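Local coordinates for acid phosphatase (PDB 2A6P), which removes phosphate from a broad range of phosphorylated substrates and can serve as a fructose-1,6-bisphosphatase in gluconeogenesis, at residues S133-A138 against T161-L166; L137-M142 against C184-G189. All blocks are in the same frame, centred on the assembly; numbering follows the deposited sequence.

Contact 1 (S133-A138 against T161-L166)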
ATOM      1  N   SER A 133     -15.241   1.878 -14.106  1.00 22.20           N
ATOM      2  CA  SER A 133     -15.941   3.126 -14.403  1.00 22.79           C
ATOM      3  C   SER A 133     -15.467   4.203 -13.421  1.00 24.12           C
ATOM      4  O   SER A 133     -15.274   5.367 -13.800  1.00 24.19           O
ATOM      5  CB  SER A 133     -17.469   2.947 -14.284  1.00 25.04           C
ATOM      6  OG  SER A 133     -17.984   2.031 -15.246  1.00 27.99           O
ATOM      7  N   ALA A 134     -15.275   3.803 -12.161  1.00 22.70           N
ATOM      8  CA  ALA A 134     -14.821   4.722 -11.120  1.00 22.55           C
ATOM      9  C   ALA A 134     -13.429   5.259 -11.450  1.00 22.50           C
ATOM     10  O   ALA A 134     -13.165   6.448 -11.285  1.00 21.96           O
ATOM     11  CB  ALA A 134     -14.809   4.020  -9.752  1.00 23.33           C
ATOM     12  N   VAL A 135     -12.545   4.381 -11.908  1.00 21.80           N
ATOM     13  CA  VAL A 135     -11.196   4.794 -12.284  1.00 22.98           C
ATOM     14  C   VAL A 135     -11.278   5.770 -13.477  1.00 24.59           C
ATOM     15  O   VAL A 135     -10.556   6.776 -13.530  1.00 23.76           O
ATOM     16  CB  VAL A 135     -10.336   3.576 -12.675  1.00 21.83           C
ATOM     17  CG1 VAL A 135      -9.018   4.040 -13.303  1.00 23.18           C
ATOM     18  CG2 VAL A 135     -10.066   2.718 -11.440  1.00 22.52           C
ATOM     19  N   ALA A 136     -12.176   5.466 -14.416  1.00 25.17           N
ATOM     20  CA  ALA A 136     -12.372   6.296 -15.606  1.00 26.04           C
ATOM     21  C   ALA A 136     -12.836   7.680 -15.180  1.00 26.77           C
ATOM     22  O   ALA A 136     -12.396   8.691 -15.735  1.00 26.24           O
ATOM     23  CB  ALA A 136     -13.413   5.658 -16.543  1.00 25.33           C
ATOM     24  N   LEU A 137     -13.729   7.718 -14.195  1.00 26.06           N
ATOM     25  CA  LEU A 137     -14.239   8.981 -13.691  1.00 26.87           C
ATOM     26  C   LEU A 137     -13.088   9.831 -13.141  1.00 26.31           C
ATOM     27  O   LEU A 137     -12.941  11.007 -13.479  1.00 26.61           O
ATOM     28  CB  LEU A 137     -15.267   8.719 -12.589  1.00 27.18           C
ATOM     29  CG  LEU A 137     -15.849   9.931 -11.857  1.00 27.00           C
ATOM     30  CD1 LEU A 137     -16.663  10.788 -12.812  1.00 28.56           C
ATOM     31  CD2 LEU A 137     -16.719   9.454 -10.717  1.00 27.38           C
ATOM     32  N   ALA A 138     -12.269   9.209 -12.302  1.00 25.04           N
ATOM     33  CA  ALA A 138     -11.134   9.872 -11.675  1.00 24.18           C
ATOM     34  C   ALA A 138     -10.172  10.494 -12.681  1.00 23.66           C
ATOM     35  O   ALA A 138      -9.831  11.668 -12.571  1.00 22.35           O
ATOM     36  CB  ALA A 138     -10.393   8.882 -10.791  1.00 23.36           C
ATOM     37  N   THR A 161      -7.148  -1.910  -6.864  1.00 14.77           N
ATOM     38  CA  THR A 161      -6.711  -3.065  -7.644  1.00 15.54           C
ATOM     39  C   THR A 161      -6.788  -2.773  -9.137  1.00 15.11           C
ATOM     40  O   THR A 161      -5.920  -3.182  -9.898  1.00 14.12           O
ATOM     41  CB  THR A 161      -7.574  -4.304  -7.342  1.00 15.54           C
ATOM     42  OG1 THR A 161      -7.471  -4.628  -5.950  1.00 19.67           O
ATOM     43  CG2 THR A 161      -7.107  -5.495  -8.154  1.00 15.77           C
ATOM     44  N   ARG A 162      -7.834  -2.062  -9.549  1.00 15.77           N
ATOM     45  CA  ARG A 162      -8.022  -1.722 -10.954  1.00 17.20           C
ATOM     46  C   ARG A 162      -7.118  -0.572 -11.370  1.00 18.17           C
ATOM     47  O   ARG A 162      -6.660  -0.518 -12.517  1.00 18.51           O
ATOM     48  CB  ARG A 162      -9.489  -1.379 -11.219  1.00 18.68           C
ATOM     49  CG  ARG A 162     -10.439  -2.550 -10.940  1.00 19.48           C
ATOM     50  CD  ARG A 162     -10.021  -3.781 -11.734  1.00 20.61           C
ATOM     51  NE  ARG A 162     -10.098  -3.536 -13.173  1.00 22.61           N
ATOM     52  CZ  ARG A 162      -9.558  -4.323 -14.095  1.00 23.06           C
ATOM     53  NH1 ARG A 162      -8.887  -5.412 -13.734  1.00 24.38           N
ATOM     54  NH2 ARG A 162      -9.700  -4.026 -15.379  1.00 25.52           N
ATOM     55  N   TRP A 163      -6.865   0.349 -10.447  1.00 16.54           N
ATOM     56  CA  TRP A 163      -5.980   1.467 -10.752  1.00 18.51           C
ATOM     57  C   TRP A 163      -4.634   0.899 -11.195  1.00 18.35           C
ATOM     58  O   TRP A 163      -4.042   1.369 -12.174  1.00 18.71           O
ATOM     59  CB  TRP A 163      -5.769   2.367  -9.527  1.00 18.95           C
ATOM     60  CG  TRP A 163      -4.796   3.477  -9.791  1.00 18.74           C
ATOM     61  CD1 TRP A 163      -3.457   3.477  -9.521  1.00 19.46           C
ATOM     62  CD2 TRP A 163      -5.074   4.732 -10.434  1.00 19.19           C
ATOM     63  NE1 TRP A 163      -2.881   4.653  -9.951  1.00 17.89           N
ATOM     64  CE2 TRP A 163      -3.849   5.441 -10.517  1.00 19.10           C
ATOM     65  CE3 TRP A 163      -6.238   5.326 -10.952  1.00 19.39           C
ATOM     66  CZ2 TRP A 163      -3.756   6.715 -11.092  1.00 17.38           C
ATOM     67  CZ3 TRP A 163      -6.145   6.595 -11.526  1.00 19.28           C
ATOM     68  CH2 TRP A 163      -4.907   7.274 -11.589  1.00 19.87           C
ATOM     69  N   VAL A 164      -4.176  -0.125 -10.476  1.00 17.77           N
ATOM     70  CA  VAL A 164      -2.906  -0.771 -10.769  1.00 19.51           C
ATOM     71  C   VAL A 164      -3.009  -1.871 -11.827  1.00 19.13           C
ATOM     72  O   VAL A 164      -2.086  -2.654 -12.011  1.00 19.41           O
ATOM     73  CB  VAL A 164      -2.263  -1.340  -9.479  1.00 19.68           C
ATOM     74  CG1 VAL A 164      -1.914  -0.195  -8.545  1.00 19.99           C
ATOM     75  CG2 VAL A 164      -3.200  -2.311  -8.797  1.00 17.93           C
ATOM     76  N   GLN A 165      -4.150  -1.911 -12.509  1.00 19.89           N
ATOM     77  CA  GLN A 165      -4.420  -2.847 -13.604  1.00 19.29           C
ATOM     78  C   GLN A 165      -4.216  -4.331 -13.335  1.00 19.73           C
ATOM     79  O   GLN A 165      -3.620  -5.047 -14.136  1.00 20.69           O
ATOM     80  CB  GLN A 165      -3.615  -2.399 -14.825  1.00 18.94           C
ATOM     81  CG  GLN A 165      -3.750  -0.897 -15.045  1.00 22.42           C
ATOM     82  CD  GLN A 165      -2.979  -0.371 -16.232  1.00 23.37           C
ATOM     83  OE1 GLN A 165      -3.470  -0.382 -17.354  1.00 28.00           O
ATOM     84  NE2 GLN A 165      -1.762   0.098 -15.991  1.00 25.20           N
ATOM     85  N   LEU A 166      -4.731  -4.792 -12.205  1.00 20.07           N
ATOM     86  CA  LEU A 166      -4.640  -6.195 -11.830  1.00 21.34           C
ATOM     87  C   LEU A 166      -6.058  -6.788 -11.860  1.00 21.55           C
ATOM     88  O   LEU A 166      -7.041  -6.042 -11.852  1.00 21.74           O
ATOM     89  CB  LEU A 166      -4.065  -6.326 -10.411  1.00 19.90           C
ATOM     90  CG  LEU A 166      -2.597  -5.962 -10.167  1.00 19.92           C
ATOM     91  CD1 LEU A 166      -2.339  -5.847  -8.673  1.00 16.16           C
ATOM     92  CD2 LEU A 166      -1.691  -7.021 -10.790  1.00 16.50           C
TER
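Val135 meets Arg162 and Trp163 where two helices of the histidine phosphatase fold, 124-141 and 153-163, pack against each other beside the central mixed sheet. The CA atoms of Val135 and Trp163 lie 6.4 Å apart, the nearest such pair across the two segments, and about 149 Å² of surface is buried.

The contact across the segments is apolar and rests on the two branches of Val135. Val135 CG1, anti to the backbone N (chi1 170°), approaches the indole obliquely and stops 3.9 Å from Trp163 CE3. Val135 CG2 is 4.1 Å from both Arg162 CB and Trp163 N, where the backbone passes from one residue to the next. Trp163 brings the six-membered part of its indole to this side.

Polar interactions involve partners outside the two segments. The indole NE1 of Trp163 is directed to Gly185, and its ring also takes part in a cation-pi contact with Arg191. Arg162 offers the valine only the root of its side chain; bends at chi2 and chi3 carry the guanidinium away, and NE forms a salt bridge with Asp132 of helix 124-141, a second tie between the same two helices.

Backbone bonds end helix 153-163 in a Schellman motif, with Gln165 at positive phi (53°) as the C-prime residue: Leu166 N reaches Thr161 O at 3.1 Å, and Gln165 N reaches Arg162 O at 2.9 Å.

Contact 2 (L137-M142 against C184-G189); sequences LALEHM and CGFEHG
Phe186, with the largest share of the 104 Å² buried here, presents its ring edge to Met142 and Leu139. The Met142 methyl CE lies 4.0 Å from Phe186 CE1, near the ring plane, so the methyl abuts the rim of the ring and does not cover a face. The shape of the methionine explains this approach: the chain is extended through chi2 (173°) and then bends at chi3 (64°), which turns CE toward the phenyl group. Leu139 meets the next position on the same edge, with Leu139 CD2 4.2 Å from Phe186 CZ.

These side chains join the C-terminal part of helix 124-141 and Met142 to strand 180-187, which runs antiparallel to its neighbour 13-17 in the mixed sheet of the histidine phosphatase fold. No hydrogen bond crosses between the segments, and the closest CA atoms, those of Met142 and Gly185, are 10.0 Å apart; side-chain length bridges the gap.

Met142 is buried, also touching Leu13 and Val147 on strands of the sheet, whereas Phe186 and Leu139 remain partly exposed. Farther along the strand segment, Glu187 OE1 forms a salt bridge with Arg157 NH2 of the second subunit.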
ATOM      1  N   LEU A 137     -13.729   7.718 -14.195  1.00 26.06           N
ATOM      2  CA  LEU A 137     -14.239   8.981 -13.691  1.00 26.87           C
ATOM      3  C   LEU A 137     -13.088   9.831 -13.141  1.00 26.31           C
ATOM      4  O   LEU A 137     -12.941  11.007 -13.479  1.00 26.61           O
ATOM      5  CB  LEU A 137     -15.267   8.719 -12.589  1.00 27.18           C
ATOM      6  CG  LEU A 137     -15.849   9.931 -11.857  1.00 27.00           C
ATOM      7  CD1 LEU A 137     -16.663  10.788 -12.812  1.00 28.56           C
ATOM      8  CD2 LEU A 137     -16.719   9.454 -10.717  1.00 27.38           C
ATOM      9  N   ALA A 138     -12.269   9.209 -12.302  1.00 25.04           N
ATOM     10  CA  ALA A 138     -11.134   9.872 -11.675  1.00 24.18           C
ATOM     11  C   ALA A 138     -10.172  10.494 -12.681  1.00 23.66           C
ATOM     12  O   ALA A 138      -9.831  11.668 -12.571  1.00 22.35           O
ATOM     13  CB  ALA A 138     -10.393   8.882 -10.791  1.00 23.36           C
ATOM     14  N   LEU A 139      -9.737   9.696 -13.653  1.00 24.39           N
ATOM     15  CA  LEU A 139      -8.798  10.143 -14.686  1.00 26.26           C
ATOM     16  C   LEU A 139      -9.262  11.385 -15.443  1.00 28.57           C
ATOM     17  O   LEU A 139      -8.439  12.172 -15.910  1.00 29.06           O
ATOM     18  CB  LEU A 139      -8.535   9.013 -15.687  1.00 24.31           C
ATOM     19  CG  LEU A 139      -7.755   7.802 -15.184  1.00 23.39           C
ATOM     20  CD1 LEU A 139      -7.729   6.739 -16.263  1.00 23.94           C
ATOM     21  CD2 LEU A 139      -6.344   8.222 -14.802  1.00 22.16           C
ATOM     22  N   GLU A 140     -10.578  11.562 -15.560  1.00 30.47           N
ATOM     23  CA  GLU A 140     -11.113  12.710 -16.270  1.00 32.25           C
ATOM     24  C   GLU A 140     -10.946  14.000 -15.499  1.00 32.16           C
ATOM     25  O   GLU A 140     -10.732  15.056 -16.098  1.00 33.60           O
ATOM     26  CB  GLU A 140     -12.588  12.518 -16.595  1.00 35.31           C
ATOM     27  CG  GLU A 140     -13.128  13.646 -17.457  1.00 42.25           C
ATOM     28  CD  GLU A 140     -14.555  13.417 -17.896  1.00 46.33           C
ATOM     29  OE1 GLU A 140     -15.430  13.284 -17.010  1.00 47.38           O
ATOM     30  OE2 GLU A 140     -14.797  13.372 -19.126  1.00 49.90           O
ATOM     31  N   HIS A 141     -11.046  13.934 -14.175  1.00 31.15           N
ATOM     32  CA  HIS A 141     -10.880  15.139 -13.378  1.00 30.28           C
ATOM     33  C   HIS A 141      -9.432  15.390 -13.007  1.00 29.74           C
ATOM     34  O   HIS A 141      -9.034  16.529 -12.802  1.00 30.16           O
ATOM     35  CB  HIS A 141     -11.721  15.072 -12.105  1.00 30.89           C
ATOM     36  CG  HIS A 141     -13.194  15.212 -12.347  1.00 31.76           C
ATOM     37  ND1 HIS A 141     -14.041  14.129 -12.428  1.00 31.95           N
ATOM     38  CD2 HIS A 141     -13.963  16.307 -12.554  1.00 30.94           C
ATOM     39  CE1 HIS A 141     -15.269  14.548 -12.676  1.00 29.89           C
ATOM     40  NE2 HIS A 141     -15.248  15.866 -12.758  1.00 31.78           N
ATOM     41  N   MET A 142      -8.649  14.321 -12.925  1.00 29.53           N
ATOM     42  CA  MET A 142      -7.236  14.412 -12.564  1.00 28.77           C
ATOM     43  C   MET A 142      -6.457  15.168 -13.632  1.00 30.57           C
ATOM     44  O   MET A 142      -5.266  15.448 -13.479  1.00 31.35           O
ATOM     45  CB  MET A 142      -6.651  13.008 -12.385  1.00 23.41           C
ATOM     46  CG  MET A 142      -7.178  12.260 -11.164  1.00 18.65           C
ATOM     47  SD  MET A 142      -6.617  10.541 -11.097  1.00 11.63           S
ATOM     48  CE  MET A 142      -4.788  10.789 -10.918  1.00 16.48           C
ATOM     49  N   CYS A 184      -3.425   6.806  -4.933  1.00 14.59           N
ATOM     50  CA  CYS A 184      -2.981   6.296  -6.232  1.00 16.21           C
ATOM     51  C   CYS A 184      -2.380   7.405  -7.088  1.00 17.64           C
ATOM     52  O   CYS A 184      -2.911   8.510  -7.137  1.00 19.42           O
ATOM     53  CB  CYS A 184      -4.152   5.673  -6.985  1.00 13.65           C
ATOM     54  SG  CYS A 184      -4.888   4.267  -6.197  1.00 17.95           S
ATOM     55  N   GLY A 185      -1.276   7.099  -7.761  1.00 19.28           N
ATOM     56  CA  GLY A 185      -0.616   8.065  -8.618  1.00 21.23           C
ATOM     57  C   GLY A 185       0.108   7.379  -9.766  1.00 23.27           C
ATOM     58  O   GLY A 185      -0.376   6.374 -10.290  1.00 23.04           O
ATOM     59  N   PHE A 186       1.261   7.925 -10.163  1.00 24.56           N
ATOM     60  CA  PHE A 186       2.063   7.363 -11.259  1.00 27.50           C
ATOM     61  C   PHE A 186       3.557   7.446 -10.948  1.00 28.59           C
ATOM     62  O   PHE A 186       3.987   8.285 -10.166  1.00 30.31           O
ATOM     63  CB  PHE A 186       1.869   8.140 -12.575  1.00 26.69           C
ATOM     64  CG  PHE A 186       0.454   8.216 -13.067  1.00 26.25           C
ATOM     65  CD1 PHE A 186      -0.486   9.015 -12.419  1.00 26.31           C
ATOM     66  CD2 PHE A 186       0.068   7.516 -14.214  1.00 24.83           C
ATOM     67  CE1 PHE A 186      -1.796   9.123 -12.909  1.00 26.13           C
ATOM     68  CE2 PHE A 186      -1.231   7.616 -14.709  1.00 25.18           C
ATOM     69  CZ  PHE A 186      -2.168   8.423 -14.054  1.00 24.97           C
ATOM     70  N   GLU A 187       4.337   6.580 -11.586  1.00 29.95           N
ATOM     71  CA  GLU A 187       5.792   6.579 -11.458  1.00 31.14           C
ATOM     72  C   GLU A 187       6.307   6.208 -12.849  1.00 32.45           C
ATOM     73  O   GLU A 187       6.013   5.118 -13.353  1.00 31.01           O
ATOM     74  CB  GLU A 187       6.287   5.544 -10.439  1.00 33.60           C
ATOM     75  CG  GLU A 187       7.602   5.967  -9.769  1.00 36.28           C
ATOM     76  CD  GLU A 187       8.529   4.803  -9.399  1.00 38.95           C
ATOM     77  OE1 GLU A 187       8.041   3.741  -8.951  1.00 38.33           O
ATOM     78  OE2 GLU A 187       9.764   4.972  -9.543  1.00 40.42           O
ATOM     79  N   HIS A 188       7.055   7.123 -13.468  1.00 33.89           N
ATOM     80  CA  HIS A 188       7.616   6.923 -14.812  1.00 34.54           C
ATOM     81  C   HIS A 188       6.618   6.340 -15.795  1.00 35.11           C
ATOM     82  O   HIS A 188       6.896   5.319 -16.435  1.00 35.58           O
ATOM     83  CB  HIS A 188       8.854   6.016 -14.768  1.00 36.18           C
ATOM     84  CG  HIS A 188       9.973   6.561 -13.934  1.00 37.47           C
ATOM     85  ND1 HIS A 188      10.239   6.114 -12.656  1.00 38.28           N
ATOM     86  CD2 HIS A 188      10.872   7.541 -14.185  1.00 37.75           C
ATOM     87  CE1 HIS A 188      11.255   6.795 -12.157  1.00 38.29           C
ATOM     88  NE2 HIS A 188      11.657   7.667 -13.065  1.00 39.56           N
ATOM     89  N   GLY A 189       5.456   6.989 -15.898  1.00 34.32           N
ATOM     90  CA  GLY A 189       4.408   6.553 -16.813  1.00 32.64           C
ATOM     91  C   GLY A 189       3.487   5.414 -16.378  1.00 31.91           C
ATOM     92  O   GLY A 189       2.552   5.075 -17.107  1.00 33.32           O
TER

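Helix 124-141 serves both contacts, whose centres are about 9 Å apart; its two segments overlap at Leu137 and Ala138, though the touching residues are Val135 in contact 1 and Leu139 and Met142 in contact 2. Trp163 connects them physically. Trp163 NE1 lies 3.1 Å from Gly185 O, a probable hydrogen bond, while Trp163 CH2 is 3.6 Å from Met142 CE. The Trp163 and Phe186 rings also meet, with planes at about 75° and Trp163 CZ2 3.6 Å from Phe186 CE1. Both contacts lie away from His18, the probable phosphohistidine nucleophile, and from Glu90 and His152, assigned catalytic roles by similarity; each has residues within reach of the second subunit.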